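Uncharacterized protein (Parabacteroides merdae, PDB 4R7F) is of unknown function but probably acts as a plug-like partner of the type 9 secretion system, with three immunoglobulin-like beta-sandwich domains. Local coordinates at residues F165-K170 and I376-R381; F172-T175 and T179-K182. One frame throughout, in Å; residues are numbered along the deposited sequence.

Interaction 1: residues F165-K170 and I376-R381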
# COMPACT_ATOMS: atom_id res chain seq x y z
N PHE A 165 -17.13 -4.42 -3.98
CA PHE A 165 -16.92 -4.98 -2.64
C PHE A 165 -17.98 -5.94 -2.17
O PHE A 165 -19.09 -5.91 -2.66
CB PHE A 165 -16.66 -3.89 -1.59
CG PHE A 165 -17.88 -3.09 -1.20
CD1 PHE A 165 -18.26 -1.97 -1.93
CD2 PHE A 165 -18.62 -3.45 -0.10
CE1 PHE A 165 -19.37 -1.23 -1.55
CE2 PHE A 165 -19.75 -2.73 0.27
CZ PHE A 165 -20.11 -1.61 -0.45
N ASN A 166 -17.62 -6.76 -1.18
CA ASN A 166 -18.54 -7.72 -0.54
C ASN A 166 -18.41 -7.55 0.93
O ASN A 166 -17.31 -7.36 1.43
CB ASN A 166 -18.19 -9.17 -0.87
CG ASN A 166 -18.12 -9.40 -2.37
OD1 ASN A 166 -19.13 -9.66 -3.00
ND2 ASN A 166 -16.92 -9.27 -2.93
N ILE A 167 -19.53 -7.62 1.62
CA ILE A 167 -19.54 -7.59 3.04
C ILE A 167 -19.67 -9.02 3.48
O ILE A 167 -20.64 -9.67 3.15
CB ILE A 167 -20.74 -6.79 3.57
CG1 ILE A 167 -20.65 -5.35 3.06
CG2 ILE A 167 -20.77 -6.86 5.08
CD1 ILE A 167 -21.86 -4.53 3.41
N ASN A 168 -18.65 -9.50 4.18
CA ASN A 168 -18.61 -10.82 4.76
C ASN A 168 -19.07 -10.81 6.22
O ASN A 168 -18.36 -10.33 7.07
CB ASN A 168 -17.18 -11.35 4.62
CG ASN A 168 -16.69 -11.33 3.17
OD1 ASN A 168 -17.41 -11.70 2.25
ND2 ASN A 168 -15.46 -10.90 2.98
N ASN A 169 -20.26 -11.36 6.48
CA ASN A 169 -20.95 -11.25 7.74
C ASN A 169 -21.41 -12.57 8.36
O ASN A 169 -22.43 -12.59 9.04
CB ASN A 169 -22.16 -10.29 7.64
CG ASN A 169 -23.29 -10.84 6.77
OD1 ASN A 169 -23.06 -11.58 5.82
ND2 ASN A 169 -24.49 -10.53 7.13
N LYS A 170 -20.61 -13.62 8.22
CA LYS A 170 -20.91 -14.91 8.84
C LYS A 170 -21.11 -14.77 10.36
O LYS A 170 -22.00 -15.40 10.92
CB LYS A 170 -19.80 -15.94 8.55
CG LYS A 170 -20.07 -17.30 9.19
CD LYS A 170 -19.12 -18.43 8.76
CE LYS A 170 -17.67 -18.17 9.16
NZ LYS A 170 -17.35 -17.93 10.60
N ILE A 376 -14.73 2.63 2.39
CA ILE A 376 -16.07 2.04 2.37
C ILE A 376 -16.50 1.91 3.81
O ILE A 376 -15.85 1.23 4.60
CB ILE A 376 -16.03 0.67 1.72
CG1 ILE A 376 -15.48 0.80 0.30
CG2 ILE A 376 -17.42 0.02 1.69
CD1 ILE A 376 -14.99 -0.51 -0.25
N TYR A 377 -17.55 2.64 4.16
CA TYR A 377 -18.10 2.70 5.50
C TYR A 377 -19.45 2.00 5.46
O TYR A 377 -20.31 2.37 4.65
CB TYR A 377 -18.36 4.16 5.92
CG TYR A 377 -17.13 4.99 6.22
CD1 TYR A 377 -16.30 5.44 5.21
CD2 TYR A 377 -16.83 5.34 7.50
CE1 TYR A 377 -15.17 6.21 5.50
CE2 TYR A 377 -15.74 6.11 7.80
CZ TYR A 377 -14.91 6.55 6.80
OH TYR A 377 -13.82 7.32 7.13
N VAL A 378 -19.63 1.05 6.36
CA VAL A 378 -20.82 0.26 6.43
C VAL A 378 -21.51 0.54 7.77
O VAL A 378 -21.00 0.16 8.79
CB VAL A 378 -20.47 -1.23 6.34
CG1 VAL A 378 -21.74 -2.08 6.49
CG2 VAL A 378 -19.78 -1.55 5.02
N TYR A 379 -22.67 1.18 7.72
CA TYR A 379 -23.46 1.55 8.87
C TYR A 379 -24.68 0.64 8.96
O TYR A 379 -25.21 0.18 7.95
CB TYR A 379 -23.95 2.99 8.72
CG TYR A 379 -22.85 3.99 8.69
CD1 TYR A 379 -22.36 4.54 9.86
CD2 TYR A 379 -22.27 4.35 7.51
CE1 TYR A 379 -21.35 5.48 9.83
CE2 TYR A 379 -21.23 5.26 7.48
CZ TYR A 379 -20.78 5.83 8.63
OH TYR A 379 -19.72 6.73 8.57
N TYR A 380 -25.13 0.38 10.19
CA TYR A 380 -26.15 -0.66 10.40
C TYR A 380 -27.22 -0.09 11.25
O TYR A 380 -26.93 0.44 12.33
CB TYR A 380 -25.55 -1.86 11.13
CG TYR A 380 -26.54 -2.90 11.66
CD1 TYR A 380 -27.40 -3.57 10.80
CD2 TYR A 380 -26.51 -3.31 12.99
CE1 TYR A 380 -28.26 -4.58 11.26
CE2 TYR A 380 -27.38 -4.32 13.47
CZ TYR A 380 -28.25 -4.94 12.60
OH TYR A 380 -29.13 -5.92 13.00
N ARG A 381 -28.46 -0.18 10.75
CA ARG A 381 -29.62 0.25 11.52
C ARG A 381 -30.90 -0.54 11.31
O ARG A 381 -31.70 -0.23 10.42
CB ARG A 381 -29.90 1.70 11.28
CG ARG A 381 -30.87 2.22 12.31
CD ARG A 381 -30.76 3.70 12.39
NE ARG A 381 -31.89 4.22 13.11
CZ ARG A 381 -32.14 5.52 13.19
NH1 ARG A 381 -31.33 6.41 12.63
NH2 ARG A 381 -33.21 5.91 13.86
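Phe165 faces Ile376 and Ile167 faces Val378 across two strands that belong to different sheets, their backbones held 8.7 Å apart at the CA atoms of Phe165 and Ile376. That spacing is too wide for backbone pairing, and the two segments meet through side chains alone. The CA atoms of Ile167 and Val378 stand 8.6 Å apart.

The Phe165 ring lies beneath Ile376, whose CG2 sits over the middle of one ring face, 3.8 Å from the centroid of Phe165 and only 10° off the normal: a CH-pi contact. With chi1 at 74°, CG of Phe165 stands between its own backbone N and carbonyl carbon, and the ring reaches across toward the other sheet, its face turned to that methyl. CD1 of Ile376 covers the base of the same residue, 4.0 Å from CG of Phe165. Ile167 instead meets Val378 end-on, its CD1 reaching between both valine methyls, 3.9 Å from CG1 of Val378, while CG1 of Ile167 borders the phenylalanine ring edge.

Ile144 and Ala146 of strand 143-149 and Ile183 of strand 181-187 extend this apolar layer. Two facing sheets closing on a buried hydrocarbon interior are characteristic of a beta-sandwich, here consistent with the protein's immunoglobulin-like domains.

Interaction 2: residues F172-T175 and T179-K182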
# COMPACT_ATOMS: atom_id res chain seq x y z
N PHE A 172 -21.86 -11.88 11.88
CA PHE A 172 -22.79 -10.81 12.25
C PHE A 172 -23.97 -10.84 11.28
O PHE A 172 -24.12 -9.97 10.44
CB PHE A 172 -22.10 -9.44 12.26
CG PHE A 172 -22.88 -8.37 12.95
CD1 PHE A 172 -22.87 -8.27 14.34
CD2 PHE A 172 -23.67 -7.47 12.22
CE1 PHE A 172 -23.60 -7.29 14.99
CE2 PHE A 172 -24.40 -6.49 12.87
CZ PHE A 172 -24.37 -6.40 14.25
N PRO A 173 -24.81 -11.88 11.39
CA PRO A 173 -25.86 -12.05 10.39
C PRO A 173 -26.77 -10.84 10.40
O PRO A 173 -26.98 -10.24 11.46
CB PRO A 173 -26.57 -13.31 10.85
CG PRO A 173 -25.52 -14.09 11.60
CD PRO A 173 -24.78 -13.01 12.34
N ILE A 174 -27.21 -10.44 9.21
CA ILE A 174 -28.14 -9.32 9.04
C ILE A 174 -29.28 -9.76 8.13
O ILE A 174 -29.06 -10.05 6.95
CB ILE A 174 -27.45 -8.10 8.41
CG1 ILE A 174 -26.38 -7.55 9.33
CG2 ILE A 174 -28.44 -6.99 8.14
CD1 ILE A 174 -25.32 -6.77 8.59
N THR A 175 -30.49 -9.83 8.67
CA THR A 175 -31.62 -10.40 7.93
C THR A 175 -31.97 -9.63 6.65
O THR A 175 -32.10 -10.25 5.61
CB THR A 175 -32.85 -10.54 8.82
OG1 THR A 175 -32.46 -11.12 10.08
CG2 THR A 175 -33.87 -11.42 8.16
N THR A 179 -32.24 -2.97 3.41
CA THR A 179 -32.95 -1.95 4.18
C THR A 179 -32.11 -1.46 5.34
O THR A 179 -32.12 -0.29 5.63
CB THR A 179 -34.22 -2.53 4.87
OG1 THR A 179 -34.78 -3.59 4.10
CG2 THR A 179 -35.25 -1.48 5.05
N ASP A 180 -31.45 -2.36 6.07
CA ASP A 180 -30.81 -2.02 7.36
C ASP A 180 -29.36 -1.54 7.27
O ASP A 180 -28.80 -1.11 8.28
CB ASP A 180 -30.82 -3.21 8.30
CG ASP A 180 -32.20 -3.74 8.60
OD1 ASP A 180 -33.23 -3.06 8.31
OD2 ASP A 180 -32.24 -4.86 9.12
N LEU A 181 -28.73 -1.64 6.10
CA LEU A 181 -27.35 -1.12 5.91
C LEU A 181 -27.41 0.22 5.19
O LEU A 181 -28.24 0.41 4.32
CB LEU A 181 -26.52 -2.09 5.06
CG LEU A 181 -26.26 -3.47 5.68
CD1 LEU A 181 -25.28 -4.21 4.79
CD2 LEU A 181 -25.75 -3.36 7.11
N LYS A 182 -26.54 1.15 5.58
CA LYS A 182 -26.31 2.35 4.80
C LYS A 182 -24.81 2.38 4.52
O LYS A 182 -24.01 2.32 5.46
CB LYS A 182 -26.73 3.59 5.60
CG LYS A 182 -28.15 3.54 6.11
CD LYS A 182 -28.53 4.85 6.76
CE LYS A 182 -29.93 4.81 7.34
NZ LYS A 182 -29.92 4.97 8.81
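Ile174 and Leu181 make the hydrophobic part of this contact, with CD1 of Ile174 3.7 Å from CD2 of Leu181. The two side chains cross at a slant, and between these two residues one methyl of each makes the closest approach. Ile174 comes from the loop that follows strand 160-168; Leu181 follows helix 177-180 and opens strand 181-187. In Leu181, CG lies opposite the carbonyl carbon and beside the backbone N (chi1 -64°), and chi2 of -172° carries CD1 away, anti to CA, and leaves the other branch, CD2, to meet the isoleucine.

The second element is looser and mixes apolar with polar. Asp180 directs its CB toward the loop, and its carboxylate oxygen OD2 lies 4.5 Å from CG2 of Ile174, alongside it without a polar bond.

Beyond the pair, Tyr380 of strand 373-380 packs against Ile174, Asp180 and Leu181, and Ile391 of strand 389-397 also meets Ile174. Leu181 reaches Ile208 and Tyr210 of strand 207-219 as well.

Chemically, then, the loop is held to the start of strand 181-187 by methyl-to-methyl van der Waals contact between two buried residues, with the partly exposed carboxylate of Asp180 at the margin of that apolar patch.

Overall arrangement
The two interactions have centres 8 Å apart. In sequence, residues 172-182 all fall between the two segments of interaction 1: strand 160-168 runs into the loop at 172-175, then helix 177-180, then strand 181-187, whereas strand 373-380 arrives some 200 residues later. Strands 181-187 and 373-380 are antiparallel neighbours in one sheet, paired by a probable hydrogen bond from Tyr379 N to Lys182 O (2.9 Å), and just beyond the strand ends by one from Arg381 N to Asp180 O (2.7 Å). Interaction 1 joins the sheet of strand 160-168 to that of strand 373-380 face to face, and interaction 2 packs the end of the connection where the chain crosses between them.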